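Local coordinates for protein SPT6 (Antonospora locustae, PDB 2XP1) that probably acts as a transcription elongation factor whose noncanonical tandem SH2 domains enable its interaction with RNA polymerase II, at residues A[10-14]-A[15-19]; A[24-27]-A[28-32]; A[63-67]-A[68-72]; A[76-79]-A[80-84]; A[128-131]-A[132-135]. One frame throughout, in Å; residues are numbered along the deposited sequence.

Interaction 1: A[10-14]-A[15-19]; sequences RFYKH and PLFKN
His14 O accepts from Phe17 N at 3.0 Å, and this bond closes a type I beta turn that runs from His14 to Phe17. A second bond comes from the imidazole: with CG anti to the backbone N (chi1 -164°), the ring swings over the turn and His14 ND1 takes the amide of Leu16 N at 3.0 Å. The bond is fairly straight (163° at the hydrogen), although the amide lies far out of the ring plane. Since ND1 acts as acceptor and His14 NE2 is bonded to Asp81 of helix 80-100, the proton is probably on NE2. The ring is further fixed by Pro15 CD, which lies over one face, 3.6 Å from the ring centroid. A leucine in place of His14 is likely to leave both Leu16 N and the Asp81 carboxylate without their mate, weakening the polar tie between the turn and helix 80-100.

The rest of the contact is aromatic. Tyr12 and Phe17 lie alongside each other with planes 22° apart, but they are slid so that the rings barely overlap; Tyr12 CE1 meets Phe17 CZ at 3.6 Å. Phe11 comes in obliquely, its CD1 3.6 Å from Phe17 CD1, and Phe17 CB rests 3.2 Å from Phe11 O. Phe17 also packs on Ile38 of strand 36-40. Together these features make a type I turn backed by an aromatic cluster, leading the chain into edge strand 17-18 of the first SH2-like sheet.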
# COMPACT_ATOMS: atom_id res chain seq x y z
N ARG A 10 -7.23 -21.43 -16.21
CA ARG A 10 -5.89 -21.29 -16.78
C ARG A 10 -4.74 -21.57 -15.79
O ARG A 10 -3.66 -22.06 -16.17
CB ARG A 10 -5.73 -19.93 -17.45
CG ARG A 10 -6.72 -19.69 -18.63
CD ARG A 10 -6.64 -18.24 -19.19
NE ARG A 10 -7.08 -17.19 -18.25
CZ ARG A 10 -6.25 -16.42 -17.55
NH1 ARG A 10 -4.94 -16.58 -17.70
NH2 ARG A 10 -6.72 -15.49 -16.70
N PHE A 11 -4.96 -21.32 -14.51
CA PHE A 11 -3.89 -21.55 -13.57
C PHE A 11 -3.53 -23.03 -13.39
O PHE A 11 -2.47 -23.35 -12.86
CB PHE A 11 -4.16 -20.85 -12.25
CG PHE A 11 -5.43 -21.24 -11.61
CD1 PHE A 11 -5.54 -22.45 -10.96
CD2 PHE A 11 -6.52 -20.39 -11.63
CE1 PHE A 11 -6.72 -22.82 -10.34
CE2 PHE A 11 -7.70 -20.75 -11.02
CZ PHE A 11 -7.80 -21.97 -10.39
N TYR A 12 -4.41 -23.93 -13.86
CA TYR A 12 -4.10 -25.38 -13.83
C TYR A 12 -2.85 -25.67 -14.64
O TYR A 12 -2.04 -26.48 -14.25
CB TYR A 12 -5.27 -26.22 -14.37
CG TYR A 12 -6.37 -26.56 -13.35
CD1 TYR A 12 -6.64 -25.73 -12.27
CD2 TYR A 12 -7.16 -27.69 -13.51
CE1 TYR A 12 -7.65 -26.02 -11.35
CE2 TYR A 12 -8.18 -28.01 -12.59
CZ TYR A 12 -8.42 -27.17 -11.52
OH TYR A 12 -9.43 -27.47 -10.62
N LYS A 13 -2.67 -24.95 -15.72
CA LYS A 13 -1.52 -25.13 -16.61
C LYS A 13 -0.21 -24.54 -16.02
O LYS A 13 0.89 -24.76 -16.56
CB LYS A 13 -1.81 -24.49 -18.00
CG LYS A 13 -3.12 -24.98 -18.68
CD LYS A 13 -3.34 -24.39 -20.12
CE LYS A 13 -4.43 -25.21 -20.88
NZ LYS A 13 -4.89 -24.72 -22.25
N HIS A 14 -0.32 -23.79 -14.92
CA HIS A 14 0.86 -23.16 -14.36
C HIS A 14 1.71 -24.14 -13.55
O HIS A 14 1.17 -24.92 -12.77
CB HIS A 14 0.53 -21.95 -13.52
CG HIS A 14 1.72 -21.09 -13.27
ND1 HIS A 14 2.51 -21.23 -12.15
CD2 HIS A 14 2.30 -20.13 -14.02
CE1 HIS A 14 3.50 -20.36 -12.21
NE2 HIS A 14 3.40 -19.68 -13.34
N PRO A 15 3.04 -24.09 -13.72
CA PRO A 15 3.97 -25.01 -13.03
C PRO A 15 3.97 -24.89 -11.51
O PRO A 15 4.35 -25.85 -10.81
CB PRO A 15 5.36 -24.63 -13.60
CG PRO A 15 5.15 -23.36 -14.45
CD PRO A 15 3.69 -23.39 -14.86
N LEU A 16 3.54 -23.76 -10.97
CA LEU A 16 3.53 -23.66 -9.53
C LEU A 16 2.27 -24.20 -8.93
O LEU A 16 2.19 -24.36 -7.73
CB LEU A 16 3.78 -22.24 -9.06
CG LEU A 16 5.28 -21.96 -9.20
CD1 LEU A 16 5.42 -20.56 -9.67
CD2 LEU A 16 6.03 -22.14 -7.92
N PHE A 17 1.28 -24.47 -9.78
CA PHE A 17 0.00 -25.00 -9.32
C PHE A 17 0.14 -26.45 -8.89
O PHE A 17 0.58 -27.30 -9.68
CB PHE A 17 -1.06 -24.87 -10.40
CG PHE A 17 -2.38 -25.48 -10.02
CD1 PHE A 17 -3.31 -24.75 -9.25
CD2 PHE A 17 -2.71 -26.76 -10.43
CE1 PHE A 17 -4.53 -25.33 -8.86
CE2 PHE A 17 -3.92 -27.32 -10.05
CZ PHE A 17 -4.83 -26.60 -9.25
N LYS A 18 -0.24 -26.73 -7.65
CA LYS A 18 -0.27 -28.08 -7.10
C LYS A 18 -1.71 -28.42 -6.76
O LYS A 18 -2.46 -27.59 -6.22
CB LYS A 18 0.60 -28.19 -5.84
CG LYS A 18 2.11 -27.89 -6.04
CD LYS A 18 2.98 -29.16 -6.15
CE LYS A 18 4.50 -28.89 -6.08
NZ LYS A 18 5.01 -27.95 -7.18
N ASN A 19 -2.10 -29.64 -7.10
CA ASN A 19 -3.43 -30.12 -6.84
C ASN A 19 -3.49 -30.58 -5.39
O ASN A 19 -3.54 -31.77 -5.13
CB ASN A 19 -3.78 -31.26 -7.82
CG ASN A 19 -5.23 -31.78 -7.64
OD1 ASN A 19 -6.15 -31.02 -7.30
ND2 ASN A 19 -5.43 -33.11 -7.86

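Interaction 2: A[24-27]-A[28-32]; sequences ESEN and YLRSS
Leu29 and Ser25 mark the tight side of this helical turn. Leu29 N donates to Ser25 O at 2.8 Å, and Leu29 CG comes within 3.1 Å of the same oxygen, so the side chain lies close against the preceding turn. Both residues are buried against the first sheet: they pack on Leu37 of strand 36-40, Leu29 also on Phe58 of strand 57-65, while Ser25 OG is held by Asn21 O. Short backbone bonds four residues apart frame both sides alike, Tyr28 N reaching Glu24 O at 2.7 Å and Arg30 N reaching Glu26 O at 2.6 Å.

The outward side is held more loosely. Asn27 O receives two donors from Ser31, its OG at 3.2 Å and, weakly, its backbone N. Arg30, extended from CG to NE, turns its guanidinium back across the helix. One face of that group lies over Glu26 CB, and Asn27 OD1 meets the edge 2.6 Å from Arg30 NH1, in a weak bond bent to 122°. Glu26 OE1 stands 3.5 Å from Arg30 NH2, with the carboxylate and guanidinium planes 82° apart. No N-H points at that oxygen, so the salt bridge is one of charge alone; the firmer partner of Glu26 is His60, which bonds OE2.

This contrast suits an amphipathic helix, here the connection between strands 17-18 and 36-40, consistent with the first of the two helices that flank the central sheet of an SH2 domain.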
# COMPACT_ATOMS: atom_id res chain seq x y z
N GLU A 24 -2.70 -31.03 2.68
CA GLU A 24 -1.67 -31.51 1.77
C GLU A 24 -0.63 -30.44 1.44
O GLU A 24 0.58 -30.74 1.37
CB GLU A 24 -2.28 -32.10 0.49
CG GLU A 24 -3.00 -33.43 0.74
CD GLU A 24 -4.11 -33.74 -0.28
OE1 GLU A 24 -4.43 -32.87 -1.13
OE2 GLU A 24 -4.69 -34.85 -0.20
N SER A 25 -1.08 -29.19 1.29
CA SER A 25 -0.19 -28.04 1.00
C SER A 25 0.77 -27.80 2.14
O SER A 25 1.97 -27.65 1.93
CB SER A 25 -1.00 -26.78 0.82
OG SER A 25 -1.86 -27.00 -0.27
N GLU A 26 0.22 -27.75 3.34
CA GLU A 26 0.99 -27.46 4.51
C GLU A 26 1.89 -28.65 4.76
O GLU A 26 3.08 -28.47 4.99
CB GLU A 26 0.07 -27.18 5.69
CG GLU A 26 -0.84 -25.99 5.42
CD GLU A 26 -1.51 -25.46 6.68
OE1 GLU A 26 -1.50 -26.19 7.70
OE2 GLU A 26 -2.05 -24.31 6.65
N ASN A 27 1.35 -29.85 4.66
CA ASN A 27 2.19 -31.06 4.72
C ASN A 27 3.37 -31.00 3.79
O ASN A 27 4.52 -31.19 4.21
CB ASN A 27 1.41 -32.32 4.43
CG ASN A 27 1.22 -33.16 5.64
OD1 ASN A 27 1.55 -32.72 6.74
ND2 ASN A 27 0.72 -34.37 5.46
N TYR A 28 3.07 -30.75 2.52
CA TYR A 28 4.08 -30.73 1.50
C TYR A 28 5.09 -29.65 1.82
O TYR A 28 6.29 -29.86 1.67
CB TYR A 28 3.46 -30.49 0.15
CG TYR A 28 4.47 -30.23 -0.94
CD1 TYR A 28 5.11 -31.29 -1.62
CD2 TYR A 28 4.80 -28.93 -1.29
CE1 TYR A 28 6.04 -31.04 -2.62
CE2 TYR A 28 5.73 -28.66 -2.28
CZ TYR A 28 6.34 -29.72 -2.96
OH TYR A 28 7.25 -29.42 -3.93
N LEU A 29 4.61 -28.49 2.26
CA LEU A 29 5.51 -27.41 2.60
C LEU A 29 6.30 -27.71 3.89
O LEU A 29 7.43 -27.25 4.03
CB LEU A 29 4.77 -26.06 2.71
CG LEU A 29 4.13 -25.45 1.44
CD1 LEU A 29 3.37 -24.16 1.71
CD2 LEU A 29 5.14 -25.19 0.34
N ARG A 30 5.71 -28.44 4.83
CA ARG A 30 6.40 -28.75 6.10
C ARG A 30 7.73 -29.44 5.79
O ARG A 30 8.76 -29.09 6.37
CB ARG A 30 5.58 -29.66 7.04
CG ARG A 30 4.70 -28.95 8.08
CD ARG A 30 3.73 -29.93 8.80
NE ARG A 30 2.50 -29.25 9.25
CZ ARG A 30 1.26 -29.53 8.84
NH1 ARG A 30 1.04 -30.50 7.95
NH2 ARG A 30 0.22 -28.83 9.30
N SER A 31 7.70 -30.37 4.84
CA SER A 31 8.84 -31.23 4.56
C SER A 31 9.55 -30.95 3.21
O SER A 31 10.43 -31.70 2.80
CB SER A 31 8.42 -32.70 4.68
OG SER A 31 7.22 -32.93 3.95
N SER A 32 9.18 -29.85 2.55
CA SER A 32 9.86 -29.39 1.33
C SER A 32 10.84 -28.26 1.70
O SER A 32 10.72 -27.65 2.76
CB SER A 32 8.82 -28.90 0.29
OG SER A 32 9.38 -28.44 -0.93

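Interaction 3: A[63-67]-A[68-72]; sequences IEEHS and EHYTC
Glu64 and Thr71 form the hydrogen-bonded pair at the heart of this contact: Glu64 N donates to Thr71 O at 2.8 Å, and Thr71 N returns a bond to Glu64 O at 3.0 Å. Nearer the turn, His66 N reaches His69 O at 3.0 Å.

Side chains on the two faces add the next contacts. On one face Glu65 and Tyr70 form a non-hydrogen-bonded pair and run alongside each other in the same direction. With its CG anti to the backbone N (chi1 179°) and the chain extended, Glu65 follows the ring, CG meeting Tyr70 CE2 at 3.6 Å. Its OE2 comes within 2.9 Å of Tyr70 OH, the carboxylate turned 80° from the ring plane. Farther along, Ile63 CG2 touches Tyr70 CD2 at 3.8 Å. On the face of Glu64 and Thr71, the His66 ring from the turn crosses Thr71 at about a right angle, CE1 lying 3.5 Å from Thr71 OG1.

A second shell positions these groups. Arg10 N holds Glu65 OE1 and Phe11 N bonds OE2 weakly, while Arg10 NH2 bonds His66 O, so the segment 10-14 ties down the turn. Beyond the chain, the His66 ring stacks on His69 of the second subunit, and His69 on His66 of that subunit. The strand segments run at 161° to each other, as expected of an antiparallel beta hairpin, here one placed in the first sheet and at the subunit interface.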
# COMPACT_ATOMS: atom_id res chain seq x y z
N ILE A 63 -6.21 -16.10 -4.93
CA ILE A 63 -5.83 -15.48 -6.18
C ILE A 63 -6.94 -15.75 -7.11
O ILE A 63 -7.17 -16.91 -7.48
CB ILE A 63 -4.55 -16.07 -6.82
CG1 ILE A 63 -3.30 -15.81 -5.95
CG2 ILE A 63 -4.34 -15.53 -8.27
CD1 ILE A 63 -2.05 -16.65 -6.40
N GLU A 64 -7.65 -14.69 -7.50
CA GLU A 64 -8.76 -14.82 -8.42
C GLU A 64 -8.34 -14.76 -9.88
O GLU A 64 -7.47 -13.97 -10.26
CB GLU A 64 -9.85 -13.79 -8.13
CG GLU A 64 -10.50 -14.01 -6.78
CD GLU A 64 -11.93 -13.52 -6.75
OE1 GLU A 64 -12.71 -14.04 -7.59
OE2 GLU A 64 -12.28 -12.63 -5.92
N GLU A 65 -8.93 -15.64 -10.69
CA GLU A 65 -8.69 -15.65 -12.12
C GLU A 65 -9.87 -15.04 -12.82
O GLU A 65 -11.00 -15.51 -12.66
CB GLU A 65 -8.50 -17.06 -12.64
CG GLU A 65 -8.26 -17.12 -14.14
CD GLU A 65 -7.88 -18.52 -14.61
OE1 GLU A 65 -8.75 -19.20 -15.22
OE2 GLU A 65 -6.72 -18.94 -14.35
N HIS A 66 -9.58 -14.00 -13.60
CA HIS A 66 -10.56 -13.32 -14.41
C HIS A 66 -10.11 -13.53 -15.83
O HIS A 66 -9.13 -14.23 -16.05
CB HIS A 66 -10.64 -11.82 -14.04
CG HIS A 66 -10.99 -11.59 -12.61
ND1 HIS A 66 -10.31 -10.70 -11.81
CD2 HIS A 66 -11.92 -12.17 -11.81
CE1 HIS A 66 -10.82 -10.72 -10.59
NE2 HIS A 66 -11.80 -11.60 -10.56
N SER A 67 -10.81 -12.92 -16.79
CA SER A 67 -10.58 -13.24 -18.19
C SER A 67 -9.14 -13.11 -18.73
O SER A 67 -8.71 -13.96 -19.54
CB SER A 67 -11.55 -12.49 -19.10
OG SER A 67 -11.40 -12.98 -20.42
N GLU A 68 -8.41 -12.07 -18.33
CA GLU A 68 -6.99 -12.02 -18.66
C GLU A 68 -6.11 -11.86 -17.43
O GLU A 68 -5.08 -12.54 -17.29
CB GLU A 68 -6.68 -10.92 -19.66
CG GLU A 68 -6.79 -11.34 -21.11
CD GLU A 68 -6.70 -10.14 -22.04
OE1 GLU A 68 -6.40 -9.03 -21.53
OE2 GLU A 68 -6.92 -10.32 -23.27
N HIS A 69 -6.54 -10.99 -16.52
CA HIS A 69 -5.80 -10.74 -15.29
C HIS A 69 -6.18 -11.63 -14.11
O HIS A 69 -7.17 -12.34 -14.12
CB HIS A 69 -5.92 -9.27 -14.92
CG HIS A 69 -5.49 -8.34 -16.02
ND1 HIS A 69 -6.27 -8.08 -17.13
CD2 HIS A 69 -4.37 -7.59 -16.17
CE1 HIS A 69 -5.65 -7.22 -17.92
NE2 HIS A 69 -4.50 -6.90 -17.36
N TYR A 70 -5.34 -11.60 -13.09
CA TYR A 70 -5.61 -12.19 -11.80
C TYR A 70 -5.73 -11.04 -10.79
O TYR A 70 -5.28 -9.93 -11.06
CB TYR A 70 -4.47 -13.17 -11.43
CG TYR A 70 -4.38 -14.39 -12.36
CD1 TYR A 70 -3.76 -14.29 -13.62
CD2 TYR A 70 -4.94 -15.60 -12.01
CE1 TYR A 70 -3.71 -15.38 -14.48
CE2 TYR A 70 -4.89 -16.69 -12.87
CZ TYR A 70 -4.26 -16.58 -14.09
OH TYR A 70 -4.24 -17.66 -14.94
N THR A 71 -6.36 -11.30 -9.64
CA THR A 71 -6.29 -10.40 -8.50
C THR A 71 -5.86 -11.16 -7.28
O THR A 71 -6.23 -12.33 -7.10
CB THR A 71 -7.62 -9.72 -8.17
OG1 THR A 71 -8.61 -10.73 -7.94
CG2 THR A 71 -8.02 -8.84 -9.29
N CYS A 72 -5.07 -10.50 -6.45
CA CYS A 72 -4.61 -11.05 -5.18
C CYS A 72 -4.42 -9.89 -4.21
O CYS A 72 -3.82 -8.87 -4.57
CB CYS A 72 -3.27 -11.78 -5.33
SG CYS A 72 -2.82 -12.72 -3.83

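Interaction 4: A[76-79]-A[80-84]; sequences HFED and IDEVI
Glu82 leans back from the first turn of its helix towards Glu78: CG is anti to the backbone N (chi1 -165°) and the chain is extended beyond it, which brings Glu82 OE1 to Glu78 N at 2.5 Å. The amide meets that oxygen nearly end-on to its C-O bond. The two glutamate side chains run beside one another in a common direction, their carboxylate planes 28° apart, with Glu78 OE2 4.5 Å from Glu82 OE1. The Glu78 amide and the nearby helix start would probably stabilise the charge on Glu82.

Asp79 faces the helix start: with its CG between the backbone N and carbonyl carbon (chi1 44°), OD1 accepts from Glu82 N at 2.8 Å. This makes Asp79 the N-cap of helix 80-100. The arrangement resembles a capping box but does not meet its definition, because the glutamate at the third helical position bonds the amide of Glu78, the residue before the N-cap, instead of the N-cap's own amide. The helix itself follows strand 75-77 after a link of two residues, Glu78 and Asp79.

The apolar part of the contact is Phe77 against Val83, which cross at about a right angle. Val83 CG2 sits over one face of the ring, 4.0 Å from its centroid and 3.6 Å from Phe77 CG, in a CH-pi contact. Val83 N is bonded to Asp79 O at 3.3 Å, and Phe77 also packs on Val86, Tyr87 and Cys72.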
# COMPACT_ATOMS: atom_id res chain seq x y z
N HIS A 76 -4.00 -6.01 -8.67
CA HIS A 76 -4.31 -6.60 -9.94
C HIS A 76 -3.02 -7.09 -10.59
O HIS A 76 -2.03 -6.38 -10.51
CB HIS A 76 -4.94 -5.46 -10.73
CG HIS A 76 -5.18 -5.78 -12.16
ND1 HIS A 76 -4.29 -5.42 -13.15
CD2 HIS A 76 -6.22 -6.38 -12.78
CE1 HIS A 76 -4.77 -5.79 -14.32
NE2 HIS A 76 -5.95 -6.36 -14.12
N PHE A 77 -3.01 -8.27 -11.24
CA PHE A 77 -1.79 -8.83 -11.87
C PHE A 77 -2.00 -9.37 -13.27
O PHE A 77 -2.96 -10.07 -13.52
CB PHE A 77 -1.24 -9.95 -11.00
CG PHE A 77 -1.04 -9.54 -9.60
CD1 PHE A 77 -2.07 -9.68 -8.68
CD2 PHE A 77 0.16 -8.95 -9.21
CE1 PHE A 77 -1.90 -9.25 -7.35
CE2 PHE A 77 0.36 -8.50 -7.87
CZ PHE A 77 -0.67 -8.67 -6.94
N GLU A 78 -1.08 -9.06 -14.19
CA GLU A 78 -1.19 -9.54 -15.58
C GLU A 78 -1.27 -11.06 -15.67
O GLU A 78 -2.00 -11.57 -16.52
CB GLU A 78 -0.04 -9.01 -16.48
CG GLU A 78 0.29 -7.51 -16.40
CD GLU A 78 -0.83 -6.57 -16.87
OE1 GLU A 78 -1.79 -7.04 -17.50
OE2 GLU A 78 -0.72 -5.33 -16.63
N ASP A 79 -0.56 -11.78 -14.80
CA ASP A 79 -0.50 -13.25 -14.80
C ASP A 79 -0.03 -13.78 -13.46
O ASP A 79 0.26 -13.01 -12.56
CB ASP A 79 0.41 -13.78 -15.93
CG ASP A 79 1.74 -13.02 -16.06
OD1 ASP A 79 2.47 -12.79 -15.08
OD2 ASP A 79 2.05 -12.63 -17.20
N ILE A 80 0.06 -15.10 -13.31
CA ILE A 80 0.54 -15.66 -12.05
C ILE A 80 2.00 -15.29 -11.76
O ILE A 80 2.33 -14.92 -10.63
CB ILE A 80 0.22 -17.14 -11.92
CG1 ILE A 80 -1.17 -17.33 -11.33
CG2 ILE A 80 1.18 -17.87 -10.97
CD1 ILE A 80 -1.75 -18.63 -11.72
N ASP A 81 2.86 -15.37 -12.78
CA ASP A 81 4.28 -14.97 -12.65
C ASP A 81 4.40 -13.59 -12.02
O ASP A 81 5.24 -13.38 -11.17
CB ASP A 81 4.97 -14.90 -14.03
CG ASP A 81 5.39 -16.26 -14.56
OD1 ASP A 81 5.08 -17.29 -13.94
OD2 ASP A 81 6.04 -16.28 -15.64
N GLU A 82 3.58 -12.63 -12.48
CA GLU A 82 3.56 -11.29 -11.89
C GLU A 82 3.12 -11.33 -10.42
O GLU A 82 3.70 -10.61 -9.62
CB GLU A 82 2.75 -10.26 -12.70
CG GLU A 82 3.03 -8.78 -12.28
CD GLU A 82 2.21 -7.72 -13.03
OE1 GLU A 82 1.06 -7.97 -13.41
OE2 GLU A 82 2.71 -6.60 -13.24
N VAL A 83 2.15 -12.16 -10.03
CA VAL A 83 1.82 -12.32 -8.57
C VAL A 83 3.09 -12.69 -7.81
O VAL A 83 3.42 -12.10 -6.77
CB VAL A 83 0.73 -13.42 -8.32
CG1 VAL A 83 0.54 -13.71 -6.85
CG2 VAL A 83 -0.57 -13.02 -8.92
N ILE A 84 3.85 -13.65 -8.35
CA ILE A 84 5.06 -14.10 -7.68
C ILE A 84 6.18 -13.05 -7.55
O ILE A 84 6.74 -12.87 -6.45
CB ILE A 84 5.54 -15.40 -8.29
CG1 ILE A 84 4.54 -16.48 -7.89
CG2 ILE A 84 6.93 -15.79 -7.74
CD1 ILE A 84 4.17 -17.30 -8.97

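Interaction 5: A[128-131]-A[132-135]; sequences YFSR and KYPG. With SO4 (sulfate ion), chain C.
A sulfate ion, probably from the crystallisation liquor, occupies an anion site in the turn after strand 124-129, a place consistent with the phosphate-binding loop of an SH2 domain. Ser130 OG joins the ion to the turn: anti to the backbone N (chi1 178°), it accepts from Tyr133 N at 2.8 Å and donates to sulfate O4 at 2.6 Å. Sulfate O2 is gripped by two successive amides: Arg131 N at 3.0 Å and Lys132 N at 3.1 Å, the latter at 166°. Lys132 lies along the ion with its aliphatic chain, CG 3.2 Å from O2, while Thr138 OG1 and Tyr150 OH bond the ion from neighbouring strands. Arg131 turns away: its NH1 holds Phe129 O at 2.6 Å and its NH2 forms a salt bridge with Asp56.

An alanine at Ser130 removes the hydroxyl, and would probably leave Tyr133 N without its acceptor and the turn freer to shift, with the anion less firmly held. A water bonded to Ser130 O and Gly135 N spans the base of the turn. The chemistry implies anion recognition chiefly by amides and hydroxyls, with the Arg131 guanidinium spent on the protein itself.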
# COMPACT_ATOMS: atom_id res chain seq x y z
N TYR A 128 8.16 -12.78 17.30
CA TYR A 128 7.83 -14.11 16.83
C TYR A 128 6.59 -14.07 15.96
O TYR A 128 5.78 -13.16 16.09
CB TYR A 128 7.65 -15.07 18.01
CG TYR A 128 6.72 -14.60 19.12
CD1 TYR A 128 5.36 -14.96 19.11
CD2 TYR A 128 7.20 -13.86 20.20
CE1 TYR A 128 4.50 -14.57 20.13
CE2 TYR A 128 6.35 -13.46 21.23
CZ TYR A 128 5.01 -13.82 21.18
OH TYR A 128 4.16 -13.44 22.18
N PHE A 129 6.46 -15.01 15.03
CA PHE A 129 5.28 -15.02 14.16
C PHE A 129 4.11 -15.46 14.96
O PHE A 129 4.25 -16.31 15.82
CB PHE A 129 5.47 -15.98 12.99
CG PHE A 129 6.36 -15.42 11.94
CD1 PHE A 129 7.56 -16.01 11.67
CD2 PHE A 129 6.01 -14.27 11.27
CE1 PHE A 129 8.39 -15.49 10.71
CE2 PHE A 129 6.86 -13.74 10.34
CZ PHE A 129 8.07 -14.36 10.07
N SER A 130 2.97 -14.86 14.65
CA SER A 130 1.68 -15.19 15.27
C SER A 130 1.16 -16.48 14.69
O SER A 130 1.16 -16.66 13.46
CB SER A 130 0.63 -14.09 14.97
OG SER A 130 -0.65 -14.44 15.53
N ARG A 131 0.67 -17.36 15.57
CA ARG A 131 -0.05 -18.58 15.19
C ARG A 131 -1.58 -18.34 15.18
O ARG A 131 -2.31 -18.99 14.42
CB ARG A 131 0.32 -19.74 16.14
CG ARG A 131 1.64 -20.44 15.80
CD ARG A 131 2.90 -19.57 16.07
NE ARG A 131 4.11 -20.33 15.73
CZ ARG A 131 5.34 -19.84 15.57
NH1 ARG A 131 5.65 -18.54 15.71
NH2 ARG A 131 6.30 -20.70 15.24
N LYS A 132 -2.05 -17.41 16.01
CA LYS A 132 -3.46 -17.03 16.04
C LYS A 132 -3.83 -16.30 14.77
O LYS A 132 -4.95 -16.45 14.26
CB LYS A 132 -3.79 -16.18 17.27
CG LYS A 132 -3.33 -16.79 18.59
CD LYS A 132 -4.11 -16.21 19.79
CE LYS A 132 -3.58 -16.76 21.14
NZ LYS A 132 -4.55 -16.67 22.28
N TYR A 133 -2.89 -15.52 14.23
CA TYR A 133 -3.11 -14.80 12.97
C TYR A 133 -1.98 -14.98 11.97
O TYR A 133 -1.10 -14.12 11.82
CB TYR A 133 -3.53 -13.32 13.20
CG TYR A 133 -4.68 -13.18 14.20
CD1 TYR A 133 -4.43 -13.02 15.55
CD2 TYR A 133 -6.02 -13.25 13.79
CE1 TYR A 133 -5.46 -12.93 16.49
CE2 TYR A 133 -7.08 -13.15 14.73
CZ TYR A 133 -6.78 -12.99 16.07
OH TYR A 133 -7.77 -12.88 17.03
N PRO A 134 -1.98 -16.13 11.28
CA PRO A 134 -0.89 -16.43 10.38
C PRO A 134 -0.75 -15.28 9.43
O PRO A 134 -1.75 -14.87 8.82
CB PRO A 134 -1.39 -17.65 9.62
CG PRO A 134 -2.31 -18.31 10.57
CD PRO A 134 -2.98 -17.21 11.31
N GLY A 135 0.46 -14.77 9.28
CA GLY A 135 0.70 -13.59 8.46
C GLY A 135 1.08 -12.40 9.33
O GLY A 135 1.65 -11.44 8.83
S SO4 C . -0.20 -15.08 18.89
O1 SO4 C . -0.75 -15.23 20.24
O2 SO4 C . -0.13 -16.40 18.26
O3 SO4 C . 1.15 -14.52 18.96
O4 SO4 C . -1.04 -14.17 18.13
O HOH W 1 2.15 -15.34 11.49

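Along the chain the five contacts follow in series. Interactions 1, 3 and 4 cluster at one end of the first sheet, their centres 8 to 14 Å apart: 63-67/68-72 pairs neighbouring strands, 76-79 leads from the next strand, 75-77, into helix 80-100, and 10-14 binds both the hairpin and that helix's start. Interaction 2 follows interaction 1 at about 17 Å between centres and touches it through Lys18 and Tyr28. Interaction 5 belongs to the second sheet, 18 Å from interaction 2 and 26 to 27 Å from the others, centre to centre. Helix 80-100, capped in interaction 4, packs near its far end on Phe129 of interaction 5, consistent with one helix bridging both SH2 units.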